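Local atomic coordinates of uncharacterized protein (Bifidobacterium adolescentis ATCC 15703, PDB entry 3CPG), a protein that probably binds pyridoxal 5'-phosphate and takes part in keeping the level of that cofactor in balance. Residues E15-D18 / D19-R23; A91-C94 / A95-G98; H220-K223 / T224-L227. One frame throughout, in Å; residues are numbered along the deposited sequence.

Contact 1: residues E15-D18 / D19-R23; sequences EVID and DARAR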
ATOM      1  N   GLU A  15      -5.759  14.131 -18.058  1.00  6.20           N
ATOM      2  CA  GLU A  15      -6.417  14.643 -16.864  1.00  5.20           C
ATOM      3  C   GLU A  15      -7.935  14.768 -16.912  1.00  6.22           C
ATOM      4  O   GLU A  15      -8.559  15.109 -15.907  1.00  5.36           O
ATOM      5  CB  GLU A  15      -5.828  16.010 -16.512  1.00  7.59           C
ATOM      6  CG  GLU A  15      -4.341  15.975 -16.182  1.00  7.90           C
ATOM      7  CD  GLU A  15      -3.933  17.129 -15.292  1.00 10.18           C
ATOM      8  OE1 GLU A  15      -4.740  17.505 -14.413  1.00 10.29           O
ATOM      9  OE2 GLU A  15      -2.808  17.644 -15.458  1.00 10.48           O
ATOM     10  N   VAL A  16      -8.527  14.490 -18.066  1.00  5.46           N
ATOM     11  CA  VAL A  16      -9.968  14.622 -18.218  1.00  6.45           C
ATOM     12  C   VAL A  16     -10.661  13.364 -18.726  1.00  6.92           C
ATOM     13  O   VAL A  16     -10.247  12.781 -19.724  1.00  7.22           O
ATOM     14  CB  VAL A  16     -10.293  15.779 -19.187  1.00  7.85           C
ATOM     15  CG1 VAL A  16     -11.790  15.852 -19.438  1.00  6.38           C
ATOM     16  CG2 VAL A  16      -9.774  17.088 -18.618  1.00  7.69           C
ATOM     17  N   ILE A  17     -11.720  12.958 -18.030  1.00  7.02           N
ATOM     18  CA  ILE A  17     -12.499  11.786 -18.419  1.00  7.94           C
ATOM     19  C   ILE A  17     -13.941  12.223 -18.651  1.00  9.10           C
ATOM     20  O   ILE A  17     -14.350  13.294 -18.201  1.00  8.17           O
ATOM     21  CB  ILE A  17     -12.460  10.684 -17.329  1.00  7.62           C
ATOM     22  CG1 ILE A  17     -12.948  11.238 -15.990  1.00  9.32           C
ATOM     23  CG2 ILE A  17     -11.045  10.153 -17.192  1.00  9.54           C
ATOM     24  CD1 ILE A  17     -13.007  10.190 -14.887  1.00 11.55           C
ATOM     25  N   ASP A  18     -14.714  11.408 -19.360  1.00  9.13           N
ATOM     26  CA  ASP A  18     -16.098  11.770 -19.632  1.00  9.73           C
ATOM     27  C   ASP A  18     -16.996  11.539 -18.420  1.00  9.03           C
ATOM     28  O   ASP A  18     -16.628  10.828 -17.484  1.00  8.63           O
ATOM     29  CB  ASP A  18     -16.627  11.013 -20.856  1.00 11.58           C
ATOM     30  CG  ASP A  18     -16.604   9.510 -20.677  1.00 15.40           C
ATOM     31  OD1 ASP A  18     -17.236   9.012 -19.727  1.00 16.19           O
ATOM     32  OD2 ASP A  18     -15.961   8.822 -21.498  1.00 21.25           O
ATOM     33  N   ASP A  19     -18.170  12.159 -18.442  1.00  7.57           N
ATOM     34  CA  ASP A  19     -19.116  12.053 -17.337  1.00  7.66           C
ATOM     35  C   ASP A  19     -19.454  10.627 -16.923  1.00  7.92           C
ATOM     36  O   ASP A  19     -19.472  10.314 -15.731  1.00  8.57           O
ATOM     37  CB  ASP A  19     -20.413  12.795 -17.674  1.00  9.94           C
ATOM     38  CG  ASP A  19     -20.221  14.291 -17.788  1.00 11.93           C
ATOM     39  OD1 ASP A  19     -19.175  14.800 -17.328  1.00 12.85           O
ATOM     40  OD2 ASP A  19     -21.128  14.963 -18.327  1.00 12.29           O
ATOM     41  N   ALA A  20     -19.728   9.766 -17.899  1.00  7.44           N
ATOM     42  CA  ALA A  20     -20.081   8.382 -17.600  1.00  7.08           C
ATOM     43  C   ALA A  20     -18.959   7.665 -16.861  1.00  7.77           C
ATOM     44  O   ALA A  20     -19.215   6.920 -15.913  1.00  8.57           O
ATOM     45  CB  ALA A  20     -20.427   7.631 -18.885  1.00  9.42           C
ATOM     46  N   ARG A  21     -17.721   7.889 -17.295  1.00  7.76           N
ATOM     47  CA  ARG A  21     -16.565   7.262 -16.655  1.00  6.34           C
ATOM     48  C   ARG A  21     -16.415   7.765 -15.221  1.00  6.92           C
ATOM     49  O   ARG A  21     -16.130   6.990 -14.307  1.00  7.98           O
ATOM     50  CB  ARG A  21     -15.285   7.573 -17.434  1.00  5.61           C
ATOM     51  CG  ARG A  21     -14.038   6.904 -16.864  1.00  4.93           C
ATOM     52  CD  ARG A  21     -14.072   5.400 -17.080  1.00  7.38           C
ATOM     53  NE  ARG A  21     -12.946   4.737 -16.428  1.00  7.11           N
ATOM     54  CZ  ARG A  21     -13.072   3.712 -15.590  1.00  7.79           C
ATOM     55  NH1 ARG A  21     -14.277   3.231 -15.303  1.00  9.04           N
ATOM     56  NH2 ARG A  21     -11.997   3.183 -15.025  1.00  7.55           N
ATOM     57  N   ALA A  22     -16.595   9.067 -15.029  1.00  6.21           N
ATOM     58  CA  ALA A  22     -16.488   9.647 -13.697  1.00  6.84           C
ATOM     59  C   ALA A  22     -17.541   9.024 -12.782  1.00  7.81           C
ATOM     60  O   ALA A  22     -17.280   8.778 -11.602  1.00  7.62           O
ATOM     61  CB  ALA A  22     -16.672  11.156 -13.763  1.00  7.14           C
ATOM     62  N   ARG A  23     -18.732   8.769 -13.324  1.00  7.20           N
ATOM     63  CA  ARG A  23     -19.801   8.162 -12.535  1.00  9.74           C
ATOM     64  C   ARG A  23     -19.449   6.729 -12.147  1.00  9.70           C
ATOM     65  O   ARG A  23     -19.678   6.316 -11.010  1.00 10.44           O
ATOM     66  CB  ARG A  23     -21.130   8.162 -13.306  1.00 12.25           C
ATOM     67  CG  ARG A  23     -21.756   9.535 -13.509  1.00 18.38           C
ATOM     68  CD  ARG A  23     -23.241   9.422 -13.855  1.00 21.66           C
ATOM     69  NE  ARG A  23     -23.484   8.724 -15.118  1.00 26.30           N
ATOM     70  CZ  ARG A  23     -23.385   9.285 -16.320  1.00 26.83           C
ATOM     71  NH1 ARG A  23     -23.049  10.562 -16.437  1.00 26.27           N
ATOM     72  NH2 ARG A  23     -23.622   8.567 -17.409  1.00 28.56           N
TER
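Asp18 and Ala22 open the first turn of helix 19-42: Ala22 N donates to Asp18 O over 3.0 Å, an i to i+4 backbone bond with an N-H...O angle of 163°. The chain arrives in an extended conformation through Val16, Ile17 and Asp18 and takes up helical angles from Asp19 onward, where Arg23 N continues the ladder by bonding to Asp19 O. The side chain of Asp18 then folds back over the turn it precedes. Its CG stands between the backbone N and the carbonyl carbon (chi1 61°), and this swings OD1 across to Arg21 N, which it accepts from at 2.7 Å, nearly in line with the C-O bond of the carboxylate. OD1 also lies 3.3 Å from Arg21 CB, packed against the start of that side chain. A carboxylate placed at the amino end of a helix would probably be stabilised by the helix dipole. One residue earlier, Ile17 supplies the apolar part of the contact. Its CD1 touches Ala22 CA at 3.7 Å and lies 4.0 Å from Ala22 CB, while the same methyl meets Arg21 CG alongside; Ile17 also packs on Glu63 and Ala66 of helix 61-69. Beyond CG the arginine departs from this cluster, bending at chi2 so that its guanidinium reaches Phe268 O and forms salt bridges with Glu24 and Glu63. Asp18 is thus the N-cap of helix 19-42, with the CD1 methyl of Ile17 against the first turn: a classical capped helix start at the surface of a TIM-barrel protein.

Contact 2: residues A91-C94 / A95-G98; sequences ARRC and AERG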
ATOM      1  N   ALA A  91       0.087  15.535  -8.135  1.00  5.37           N
ATOM      2  CA  ALA A  91       0.385  16.431  -7.030  1.00  6.68           C
ATOM      3  C   ALA A  91      -0.338  17.757  -7.222  1.00  6.75           C
ATOM      4  O   ALA A  91      -0.921  18.292  -6.280  1.00  6.68           O
ATOM      5  CB  ALA A  91       1.896  16.658  -6.921  1.00  6.97           C
ATOM      6  N   ARG A  92      -0.317  18.280  -8.446  1.00  6.73           N
ATOM      7  CA  ARG A  92      -0.973  19.555  -8.719  1.00  6.58           C
ATOM      8  C   ARG A  92      -2.474  19.460  -8.478  1.00  6.69           C
ATOM      9  O   ARG A  92      -3.047  20.301  -7.788  1.00  6.28           O
ATOM     10  CB  ARG A  92      -0.724  20.012 -10.162  1.00  5.94           C
ATOM     11  CG  ARG A  92      -1.096  21.478 -10.384  1.00  8.29           C
ATOM     12  CD  ARG A  92      -1.272  21.838 -11.861  1.00 10.59           C
ATOM     13  NE  ARG A  92      -2.575  21.419 -12.372  1.00  9.76           N
ATOM     14  CZ  ARG A  92      -2.781  20.346 -13.129  1.00  9.51           C
ATOM     15  NH1 ARG A  92      -1.766  19.565 -13.477  1.00  9.83           N
ATOM     16  NH2 ARG A  92      -4.009  20.055 -13.541  1.00  8.96           N
ATOM     17  N   ARG A  93      -3.104  18.436  -9.054  1.00  4.85           N
ATOM     18  CA  ARG A  93      -4.540  18.226  -8.904  1.00  4.89           C
ATOM     19  C   ARG A  93      -4.933  18.040  -7.440  1.00  6.13           C
ATOM     20  O   ARG A  93      -5.946  18.571  -6.994  1.00  5.47           O
ATOM     21  CB  ARG A  93      -4.989  17.004  -9.722  1.00  3.74           C
ATOM     22  CG  ARG A  93      -4.958  17.215 -11.244  1.00  4.71           C
ATOM     23  CD  ARG A  93      -6.094  18.127 -11.705  1.00  6.13           C
ATOM     24  NE  ARG A  93      -7.412  17.509 -11.555  1.00  5.60           N
ATOM     25  CZ  ARG A  93      -7.940  16.646 -12.420  1.00  4.89           C
ATOM     26  NH1 ARG A  93      -7.265  16.294 -13.507  1.00  5.44           N
ATOM     27  NH2 ARG A  93      -9.143  16.129 -12.197  1.00  5.80           N
ATOM     28  N   CYS A  94      -4.139  17.281  -6.693  1.00  5.54           N
ATOM     29  CA  CYS A  94      -4.446  17.073  -5.284  1.00  5.99           C
ATOM     30  C   CYS A  94      -4.303  18.366  -4.498  1.00  5.40           C
ATOM     31  O   CYS A  94      -5.102  18.639  -3.607  1.00  6.58           O
ATOM     32  CB  CYS A  94      -3.546  15.994  -4.682  1.00  5.66           C
ATOM     33  SG  CYS A  94      -4.048  14.322  -5.143  1.00  8.19           S
ATOM     34  N   ALA A  95      -3.297  19.167  -4.837  1.00  6.29           N
ATOM     35  CA  ALA A  95      -3.075  20.434  -4.148  1.00  6.86           C
ATOM     36  C   ALA A  95      -4.274  21.359  -4.338  1.00  7.21           C
ATOM     37  O   ALA A  95      -4.732  22.007  -3.398  1.00  6.93           O
ATOM     38  CB  ALA A  95      -1.808  21.105  -4.671  1.00  6.85           C
ATOM     39  N   GLU A  96      -4.776  21.421  -5.564  1.00  7.59           N
ATOM     40  CA  GLU A  96      -5.929  22.263  -5.862  1.00  8.36           C
ATOM     41  C   GLU A  96      -7.145  21.811  -5.058  1.00  8.31           C
ATOM     42  O   GLU A  96      -7.993  22.625  -4.678  1.00  8.51           O
ATOM     43  CB  GLU A  96      -6.225  22.208  -7.360  1.00  8.56           C
ATOM     44  CG  GLU A  96      -5.186  22.939  -8.189  1.00  9.24           C
ATOM     45  CD  GLU A  96      -5.202  22.539  -9.647  1.00  9.30           C
ATOM     46  OE1 GLU A  96      -6.239  22.032 -10.121  1.00 12.84           O
ATOM     47  OE2 GLU A  96      -4.172  22.744 -10.323  1.00 11.93           O
ATOM     48  N   ARG A  97      -7.221  20.509  -4.800  1.00  6.75           N
ATOM     49  CA  ARG A  97      -8.319  19.935  -4.029  1.00  7.27           C
ATOM     50  C   ARG A  97      -8.062  20.015  -2.526  1.00  7.19           C
ATOM     51  O   ARG A  97      -8.825  19.467  -1.735  1.00  8.64           O
ATOM     52  CB  ARG A  97      -8.540  18.476  -4.423  1.00  7.32           C
ATOM     53  CG  ARG A  97      -9.208  18.276  -5.768  1.00  8.49           C
ATOM     54  CD  ARG A  97     -10.647  18.767  -5.754  1.00 10.33           C
ATOM     55  NE  ARG A  97     -11.427  18.174  -6.835  1.00 13.52           N
ATOM     56  CZ  ARG A  97     -12.219  18.859  -7.654  1.00 16.22           C
ATOM     57  NH1 ARG A  97     -12.340  20.174  -7.525  1.00 17.77           N
ATOM     58  NH2 ARG A  97     -12.893  18.226  -8.605  1.00 15.38           N
ATOM     59  N   GLY A  98      -6.980  20.688  -2.139  1.00  7.46           N
ATOM     60  CA  GLY A  98      -6.669  20.843  -0.724  1.00  7.78           C
ATOM     61  C   GLY A  98      -5.969  19.675  -0.054  1.00  6.83           C
ATOM     62  O   GLY A  98      -6.038  19.531   1.171  1.00  6.65           O
TER
HETATM   63  O   HOH W   1      -5.988  21.919 -12.715  1.00 11.58           O
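Arg92 NE and Glu96 OE2 form a salt bridge of 2.9 Å, one helical turn apart on helix 80-96. The bond is bent, with an N-H...O angle of 135°; NE meets OE2 on its syn side but somewhat out of the carboxylate plane, and the two flat groups are turned 49° against each other. Arg92 runs out extended and bends only at chi3 (80°), which carries NE over to the glutamate, while Glu96 stays extended beyond CG and comes across from the next turn. A water bridges the pair's other atoms, helping to hold their mutual orientation: it accepts from Arg92 NH2 at 2.8 Å, in the guanidinium plane, and donates to Glu96 OE1 at 2.6 Å. The backbone beneath is ending its helix. Arg97 N still reaches Arg93 O at 3.2 Å, but Gly98, with positive phi, is the C' residue of a Schellman motif in which Gly98 N bonds to Ala95 O and Phe99 N to Cys94 O. Chemically, Glu96 probably balances part of the Arg92 charge near this carboxyl end of the helix; Glu15 also binds Arg92 and Arg93, and Asp69 pairs with Arg97.

Contact 3: residues H220-K223 / T224-L227; sequences HLRK and TRDL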
ATOM      1  N   HIS A 220      -1.375 -15.133   9.557  1.00  5.22           N
ATOM      2  CA  HIS A 220       0.057 -15.226   9.786  1.00  5.15           C
ATOM      3  C   HIS A 220       0.691 -13.841   9.744  1.00  5.68           C
ATOM      4  O   HIS A 220       1.539 -13.522  10.575  1.00  6.78           O
ATOM      5  CB  HIS A 220       0.700 -16.142   8.744  1.00  6.36           C
ATOM      6  CG  HIS A 220       2.190 -16.233   8.859  1.00  8.25           C
ATOM      7  ND1 HIS A 220       3.034 -15.257   8.376  1.00  8.62           N
ATOM      8  CD2 HIS A 220       2.985 -17.181   9.410  1.00  7.38           C
ATOM      9  CE1 HIS A 220       4.286 -15.600   8.625  1.00  7.95           C
ATOM     10  NE2 HIS A 220       4.284 -16.762   9.251  1.00  7.80           N
ATOM     11  N   LEU A 221       0.268 -13.013   8.792  1.00  5.07           N
ATOM     12  CA  LEU A 221       0.819 -11.665   8.684  1.00  3.70           C
ATOM     13  C   LEU A 221       0.498 -10.850   9.936  1.00  4.26           C
ATOM     14  O   LEU A 221       1.353 -10.136  10.453  1.00  4.00           O
ATOM     15  CB  LEU A 221       0.261 -10.942   7.450  1.00  3.00           C
ATOM     16  CG  LEU A 221       1.139  -9.774   6.991  1.00  3.17           C
ATOM     17  CD1 LEU A 221       2.448 -10.314   6.434  1.00  5.41           C
ATOM     18  CD2 LEU A 221       0.405  -8.960   5.925  1.00  4.01           C
ATOM     19  N   ARG A 222      -0.735 -10.957  10.422  1.00  4.78           N
ATOM     20  CA  ARG A 222      -1.134 -10.221  11.617  1.00  5.33           C
ATOM     21  C   ARG A 222      -0.308 -10.644  12.834  1.00  6.11           C
ATOM     22  O   ARG A 222       0.173  -9.800  13.588  1.00  5.87           O
ATOM     23  CB  ARG A 222      -2.617 -10.435  11.931  1.00  5.83           C
ATOM     24  CG  ARG A 222      -3.074  -9.636  13.147  1.00  8.35           C
ATOM     25  CD  ARG A 222      -4.470 -10.001  13.621  1.00 13.98           C
ATOM     26  NE  ARG A 222      -4.521 -11.326  14.234  1.00 14.59           N
ATOM     27  CZ  ARG A 222      -5.032 -12.402  13.648  1.00 15.18           C
ATOM     28  NH1 ARG A 222      -5.546 -12.317  12.424  1.00 11.75           N
ATOM     29  NH2 ARG A 222      -5.029 -13.564  14.290  1.00 18.74           N
ATOM     30  N   LYS A 223      -0.155 -11.950  13.028  1.00  6.28           N
ATOM     31  CA  LYS A 223       0.617 -12.452  14.164  1.00  5.81           C
ATOM     32  C   LYS A 223       2.070 -12.005  14.076  1.00  6.22           C
ATOM     33  O   LYS A 223       2.687 -11.657  15.083  1.00  6.82           O
ATOM     34  CB  LYS A 223       0.554 -13.980  14.225  1.00  7.05           C
ATOM     35  CG  LYS A 223      -0.819 -14.521  14.580  1.00  8.48           C
ATOM     36  CD  LYS A 223      -0.795 -16.036  14.681  1.00 11.06           C
ATOM     37  CE  LYS A 223      -2.170 -16.578  15.033  1.00 12.29           C
ATOM     38  NZ  LYS A 223      -2.151 -18.065  15.172  1.00 12.82           N
ATOM     39  N   THR A 224       2.616 -12.030  12.866  1.00  4.93           N
ATOM     40  CA  THR A 224       3.996 -11.616  12.647  1.00  5.42           C
ATOM     41  C   THR A 224       4.139 -10.144  13.021  1.00  4.94           C
ATOM     42  O   THR A 224       5.088  -9.753  13.693  1.00  5.26           O
ATOM     43  CB  THR A 224       4.402 -11.828  11.177  1.00  4.36           C
ATOM     44  OG1 THR A 224       4.399 -13.233  10.885  1.00  5.15           O
ATOM     45  CG2 THR A 224       5.793 -11.258  10.910  1.00  5.40           C
ATOM     46  N   ARG A 225       3.184  -9.333  12.581  1.00  5.09           N
ATOM     47  CA  ARG A 225       3.172  -7.908  12.891  1.00  5.89           C
ATOM     48  C   ARG A 225       3.164  -7.735  14.417  1.00  5.80           C
ATOM     49  O   ARG A 225       3.920  -6.932  14.970  1.00  5.30           O
ATOM     50  CB  ARG A 225       1.924  -7.269  12.261  1.00  4.90           C
ATOM     51  CG  ARG A 225       1.771  -5.748  12.405  1.00  8.42           C
ATOM     52  CD  ARG A 225       1.237  -5.328  13.772  1.00  8.94           C
ATOM     53  NE  ARG A 225       0.025  -6.046  14.173  1.00  9.61           N
ATOM     54  CZ  ARG A 225      -1.218  -5.726  13.819  1.00  7.61           C
ATOM     55  NH1 ARG A 225      -1.455  -4.681  13.037  1.00  8.09           N
ATOM     56  NH2 ARG A 225      -2.236  -6.454  14.266  1.00  9.62           N
ATOM     57  N   ASP A 226       2.316  -8.502  15.096  1.00  5.62           N
ATOM     58  CA  ASP A 226       2.230  -8.403  16.550  1.00  7.11           C
ATOM     59  C   ASP A 226       3.549  -8.726  17.244  1.00  7.24           C
ATOM     60  O   ASP A 226       3.941  -8.040  18.193  1.00  7.71           O
ATOM     61  CB  ASP A 226       1.133  -9.324  17.092  1.00  8.89           C
ATOM     62  CG  ASP A 226      -0.258  -8.882  16.688  1.00 11.20           C
ATOM     63  OD1 ASP A 226      -0.428  -7.704  16.308  1.00 12.82           O
ATOM     64  OD2 ASP A 226      -1.188  -9.710  16.767  1.00 14.59           O
ATOM     65  N   LEU A 227       4.232  -9.769  16.779  1.00  7.91           N
ATOM     66  CA  LEU A 227       5.505 -10.161  17.372  1.00  7.41           C
ATOM     67  C   LEU A 227       6.569  -9.085  17.160  1.00  7.10           C
ATOM     68  O   LEU A 227       7.341  -8.778  18.066  1.00  7.64           O
ATOM     69  CB  LEU A 227       5.978 -11.503  16.792  1.00  7.11           C
ATOM     70  CG  LEU A 227       5.184 -12.735  17.246  1.00  9.42           C
ATOM     71  CD1 LEU A 227       5.714 -13.994  16.573  1.00  9.24           C
ATOM     72  CD2 LEU A 227       5.287 -12.859  18.759  1.00  9.93           C
TER
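Thr224 has OG1 beside its own backbone N (chi1 -65°), which turns the hydroxyl back to His220 O, and His220, with CG opposite its backbone N (chi1 177°), lays its imidazole near the same hydroxyl. OG1 donates to His220 O at 2.9 Å from above the carbonyl plane, while Thr224 N reaches that oxygen at 2.9 Å from the opposite face, so one carbonyl is gripped twice. His220 CE1 lies 3.3 Å from OG1, and ND1 of the ring is hydrogen-bonded to Glu169. A second polar group sits on another side of the helix. Arg225, bent at chi2 and chi3, binds Asp226 side-on, NE at 2.7 Å and NH2 at 3.0 Å, both to OD1 and from one face of the carboxylate. Arg222 CG packs 3.5 Å from Arg225 NH2, the two side chains crossing with their guanidinium planes 60° apart. Arg222 itself runs alongside Asp226, yet its NE stays 4.5 Å from OD2, beyond salt-bridge range, and its strongest partner is Glu256. Asp226 therefore probably balances mainly Arg225, while the side chain of the buried Thr224 packs on Leu201 and Ala183 and its hydroxyl donates to the helix's own backbone.

In the fold
All three contacts are local, made along or at the ends of helices, yet they differ with their place in the fold. Contacts 1 and 2 lie at the surface on the same side of the chain's centre, and they touch: Glu15, at the start of segment 15-18, forms salt bridges with Arg92 and Arg93. Contact 1 starts a helix with a carboxylate cap and an isoleucine methyl, contact 2 ends one with a Schellman motif and a direct ion pair whose other atoms a water bridges; both pack against helix 61-69. Contact 3, on the opposite side and partly buried, lies mid-way along helix 211-231, which connects strands 196-202 and 241-243 and packs on both; there a buried threonine bonds to the backbone beside a single Arg225-Asp226 salt bridge.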